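Local coordinates for periplasmic binding protein/LacI transcriptional regulator (PDB 4YLE) that probably binds a simple sugar in the periplasm as the solute-binding component of an ABC transporter, at residues P33-V38 with T289-I294; Q87-K92 with V114-I119. All blocks are in the same frame, centred on the assembly; numbering follows the deposited sequence.

Contact 1. Residues P33-V38 with T289-I294; sequences PKVALV and TALKAI
Segments 33-38 and 289-294 come closest just before strand 34-39, where Pro33 CA lies 7.6 Å from Leu291 CA. One turn of the helix, Ala290 to Ile294, faces Pro33 and Val35. The setting is an alpha/beta layer of the periplasmic binding protein fold: the strand sits inside a mixed, mostly parallel sheet, and helix 279-295 packs over one of its faces. The helix comes some 250 residues after the strand, and strand 308-314 of the same sheet still follows it.

No hydrogen bond crosses between the segments; the contact is made by apolar side chains. Leu291 does most of the work on the helix. Its CB does not point straight at the strand, but its branched end swings nearer, with CG beside the backbone N and anti to the carbonyl carbon (chi1 -64°). The methyl CD2 then meets two partners. It lies 3.7 Å from Val35 CG2 and 4.0 Å from Pro33 CG. The leucine side chain crosses the proline ring at about a right angle. Ile294, one turn further along the helix, reaches Pro33 with its terminal methyl CD1.

Val35 is the buried residue of the group and also touches Val97 of strand 95-98. At the border of the contact, Asp94, in the loop before that strand, packs against Pro33 and Ile294, while Phe65 touches Leu291.

Pro33 thus touches both Leu291 and Ile294, which stand one turn apart on the helix. Its CB lies 4.0 Å from Leu291 CD2 and 4.1 Å from Ile294 CD1.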
# COMPACT_ATOMS: atom_id res chain seq x y z
N PRO A 33 22.04 -15.10 -7.37
CA PRO A 33 20.73 -14.84 -7.97
C PRO A 33 20.52 -13.36 -8.21
O PRO A 33 21.00 -12.52 -7.42
CB PRO A 33 19.73 -15.35 -6.91
CG PRO A 33 20.54 -16.03 -5.86
CD PRO A 33 21.93 -15.52 -5.97
N LYS A 34 19.78 -13.04 -9.27
CA LYS A 34 19.41 -11.65 -9.57
C LYS A 34 17.91 -11.48 -9.27
O LYS A 34 17.08 -12.20 -9.81
CB LYS A 34 19.73 -11.29 -11.02
CG LYS A 34 19.78 -9.79 -11.30
CD LYS A 34 20.71 -9.44 -12.50
CE LYS A 34 19.95 -9.21 -13.81
NZ LYS A 34 20.64 -8.22 -14.71
N VAL A 35 17.60 -10.54 -8.39
CA VAL A 35 16.22 -10.33 -7.93
C VAL A 35 15.74 -8.97 -8.38
O VAL A 35 16.43 -7.97 -8.20
CB VAL A 35 16.12 -10.40 -6.39
CG1 VAL A 35 14.70 -10.21 -5.93
CG2 VAL A 35 16.66 -11.74 -5.87
N ALA A 36 14.53 -8.93 -8.94
CA ALA A 36 13.89 -7.68 -9.35
C ALA A 36 12.84 -7.31 -8.34
O ALA A 36 12.00 -8.14 -7.99
CB ALA A 36 13.25 -7.83 -10.73
N LEU A 37 12.89 -6.05 -7.88
CA LEU A 37 11.85 -5.46 -6.98
C LEU A 37 11.06 -4.47 -7.78
O LEU A 37 11.60 -3.46 -8.21
CB LEU A 37 12.48 -4.76 -5.78
CG LEU A 37 11.50 -4.06 -4.83
CD1 LEU A 37 10.55 -5.04 -4.18
CD2 LEU A 37 12.26 -3.31 -3.76
N VAL A 38 9.77 -4.77 -7.99
CA VAL A 38 8.91 -3.97 -8.87
C VAL A 38 7.84 -3.30 -8.02
O VAL A 38 7.01 -3.97 -7.44
CB VAL A 38 8.30 -4.84 -9.96
CG1 VAL A 38 7.26 -4.06 -10.82
CG2 VAL A 38 9.42 -5.40 -10.84
N THR A 289 12.23 -14.35 1.05
CA THR A 289 11.33 -15.43 0.67
C THR A 289 11.77 -16.03 -0.67
O THR A 289 11.87 -17.26 -0.82
CB THR A 289 9.87 -14.94 0.59
OG1 THR A 289 9.43 -14.56 1.90
CG2 THR A 289 8.97 -16.07 0.09
N ALA A 290 12.08 -15.16 -1.63
CA ALA A 290 12.49 -15.60 -2.96
C ALA A 290 13.85 -16.30 -2.90
O ALA A 290 14.05 -17.36 -3.48
CB ALA A 290 12.53 -14.40 -3.89
N LEU A 291 14.79 -15.70 -2.18
CA LEU A 291 16.13 -16.28 -2.10
C LEU A 291 16.12 -17.64 -1.38
O LEU A 291 16.88 -18.53 -1.72
CB LEU A 291 17.09 -15.30 -1.39
CG LEU A 291 17.37 -13.96 -2.08
CD1 LEU A 291 18.21 -13.05 -1.21
CD2 LEU A 291 18.06 -14.13 -3.43
N LYS A 292 15.26 -17.78 -0.38
CA LYS A 292 15.16 -19.05 0.34
C LYS A 292 14.64 -20.14 -0.59
O LYS A 292 15.15 -21.27 -0.63
CB LYS A 292 14.28 -18.86 1.58
CG LYS A 292 15.03 -18.11 2.67
CD LYS A 292 14.26 -18.03 3.96
CE LYS A 292 15.11 -17.39 5.05
NZ LYS A 292 14.37 -17.28 6.34
N ALA A 293 13.64 -19.78 -1.40
CA ALA A 293 13.10 -20.71 -2.38
C ALA A 293 14.20 -21.10 -3.35
O ALA A 293 14.39 -22.29 -3.63
CB ALA A 293 11.92 -20.09 -3.10
N ILE A 294 14.96 -20.13 -3.82
CA ILE A 294 16.03 -20.40 -4.79
C ILE A 294 17.13 -21.25 -4.17
O ILE A 294 17.70 -22.13 -4.84
CB ILE A 294 16.63 -19.08 -5.33
CG1 ILE A 294 15.61 -18.37 -6.23
CG2 ILE A 294 17.94 -19.33 -6.07
CD1 ILE A 294 15.98 -16.95 -6.60

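Contact 2. Residues Q87-K92 with V114-I119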
# COMPACT_ATOMS: atom_id res chain seq x y z
N GLN A 87 9.94 -6.78 -19.03
CA GLN A 87 11.35 -6.46 -19.23
C GLN A 87 12.23 -7.25 -18.25
O GLN A 87 13.38 -7.59 -18.55
CB GLN A 87 11.54 -4.94 -19.09
CG GLN A 87 12.97 -4.44 -18.92
CD GLN A 87 13.00 -3.00 -18.38
OE1 GLN A 87 12.06 -2.22 -18.61
NE2 GLN A 87 14.05 -2.66 -17.63
N MSE A 88 11.69 -7.54 -17.07
CA MSE A 88 12.40 -8.37 -16.10
C MSE A 88 12.45 -9.82 -16.58
O MSE A 88 13.40 -10.54 -16.28
CB MSE A 88 11.74 -8.29 -14.71
CG MSE A 88 11.88 -6.93 -14.04
SE MSE A 88 13.72 -6.28 -13.86
CE MSE A 88 13.78 -4.96 -15.31
N ILE A 89 11.43 -10.25 -17.32
CA ILE A 89 11.39 -11.63 -17.80
C ILE A 89 12.42 -11.82 -18.92
O ILE A 89 13.01 -12.90 -19.03
CB ILE A 89 9.98 -12.05 -18.31
CG1 ILE A 89 8.98 -12.00 -17.15
CG2 ILE A 89 10.00 -13.45 -18.90
CD1 ILE A 89 7.54 -12.29 -17.50
N VAL A 90 12.67 -10.79 -19.72
CA VAL A 90 13.65 -10.92 -20.79
C VAL A 90 15.08 -10.91 -20.22
O VAL A 90 15.95 -11.63 -20.71
CB VAL A 90 13.51 -9.81 -21.87
CG1 VAL A 90 12.14 -9.86 -22.51
CG2 VAL A 90 13.75 -8.44 -21.30
N SER A 91 15.31 -10.12 -19.18
CA SER A 91 16.62 -10.07 -18.55
C SER A 91 16.93 -11.34 -17.75
O SER A 91 17.97 -11.42 -17.11
CB SER A 91 16.72 -8.85 -17.62
OG SER A 91 16.69 -7.65 -18.37
N LYS A 92 16.01 -12.30 -17.76
CA LYS A 92 16.21 -13.58 -17.08
C LYS A 92 16.60 -13.40 -15.61
O LYS A 92 17.51 -14.07 -15.13
CB LYS A 92 17.28 -14.42 -17.80
CG LYS A 92 16.99 -14.71 -19.27
CD LYS A 92 16.07 -15.90 -19.43
CE LYS A 92 16.11 -16.44 -20.85
NZ LYS A 92 14.93 -17.31 -21.15
N VAL A 114 6.18 -16.91 -14.09
CA VAL A 114 6.28 -18.18 -13.38
C VAL A 114 6.51 -19.31 -14.38
O VAL A 114 7.34 -20.18 -14.15
CB VAL A 114 5.04 -18.44 -12.51
CG1 VAL A 114 4.94 -19.90 -12.09
CG2 VAL A 114 5.11 -17.56 -11.27
N ASP A 115 5.80 -19.25 -15.50
CA ASP A 115 5.96 -20.25 -16.55
C ASP A 115 7.38 -20.22 -17.15
O ASP A 115 7.84 -21.21 -17.73
CB ASP A 115 4.91 -20.04 -17.65
CG ASP A 115 3.49 -20.44 -17.22
OD1 ASP A 115 3.35 -21.18 -16.22
OD2 ASP A 115 2.52 -20.03 -17.88
N ALA A 116 8.08 -19.09 -16.99
CA ALA A 116 9.45 -18.95 -17.49
C ALA A 116 10.49 -19.32 -16.42
O ALA A 116 11.69 -19.06 -16.58
CB ALA A 116 9.69 -17.54 -17.99
N GLY A 117 10.01 -19.89 -15.32
CA GLY A 117 10.90 -20.44 -14.31
C GLY A 117 11.37 -19.42 -13.28
O GLY A 117 12.27 -19.71 -12.49
N ILE A 118 10.76 -18.24 -13.28
CA ILE A 118 11.10 -17.21 -12.31
C ILE A 118 10.25 -17.39 -11.05
O ILE A 118 9.07 -17.71 -11.14
CB ILE A 118 10.87 -15.80 -12.91
CG1 ILE A 118 11.73 -15.63 -14.18
CG2 ILE A 118 11.17 -14.70 -11.90
CD1 ILE A 118 11.51 -14.32 -14.92
N ILE A 119 10.86 -17.21 -9.89
CA ILE A 119 10.13 -17.24 -8.64
C ILE A 119 9.50 -15.86 -8.47
O ILE A 119 10.19 -14.86 -8.57
CB ILE A 119 11.06 -17.61 -7.43
CG1 ILE A 119 11.59 -19.05 -7.61
CG2 ILE A 119 10.34 -17.48 -6.07
CD1 ILE A 119 10.50 -20.13 -7.65
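Ile89 and Ile118 form the close part of this contact, between the last turn of helix 78-90 and the turn that follows helix 107-115. The terminal methyl CD1 of Ile118 lies against the helix backbone, 3.9 Å from Ile89 CA. The same methyl is 4.1 Å from Ile89 CG1. Ile118 extends this far because its CG1 is anti to the carbonyl carbon and CD1 continues outward in a straight chain (chi2 175°). Its CB already points toward the helix, and the residue is buried.

Toward solvent the packing is looser. Ala116 is exposed and offers one methyl: its CB stands 4.2 Å from Ile89 CG2. Lys92 is exposed too, and its end comes nearer to the other segment without touching it. No hydrogen bond joins the segments.

Both helices finish in a Schellman motif. In the first, Lys92 has positive phi (53°). In the second, Gly117 is the C-prime residue, with its N bonded to Val114 O at 2.9 Å and Ile118 N bonded to Ala113 O. With phi 86°, Gly117 takes the positive-phi position that glycine commonly fills at a helix C-terminus. The turn brings Ile118 round to face Ile89 and leads the chain into strand 119-123.

Ile89 also packs on Lys112 and Ala113 of helix 107-115. Beneath the helices, Met88, present as selenomethionine, and Ile118 both touch Ile96 of strand 95-98. The contact therefore joins the end of helix 78-90 to the turn after helix 107-115 over one face of the sheet.

Both contacts are apolar, partly buried and far from the centre of the chain, and their centres lie 11 Å apart. Contact 1 sets a sheet strand against helix 279-295. Contact 2 pairs the end of helix 78-90 with the turn after helix 107-115, and its buried side gives way to exposed residues. The two lie on opposite faces of the sheet: Val35 touches Val97 on one, Ile118 touches Ile96 on the other. They also touch directly. Ala36 CB lies 3.5 Å from the selenium of Met88, and Ile119 CG2 packs on Ala290 and Ala293. Contact 2 is local in sequence and nested within the long loop closed by contact 1.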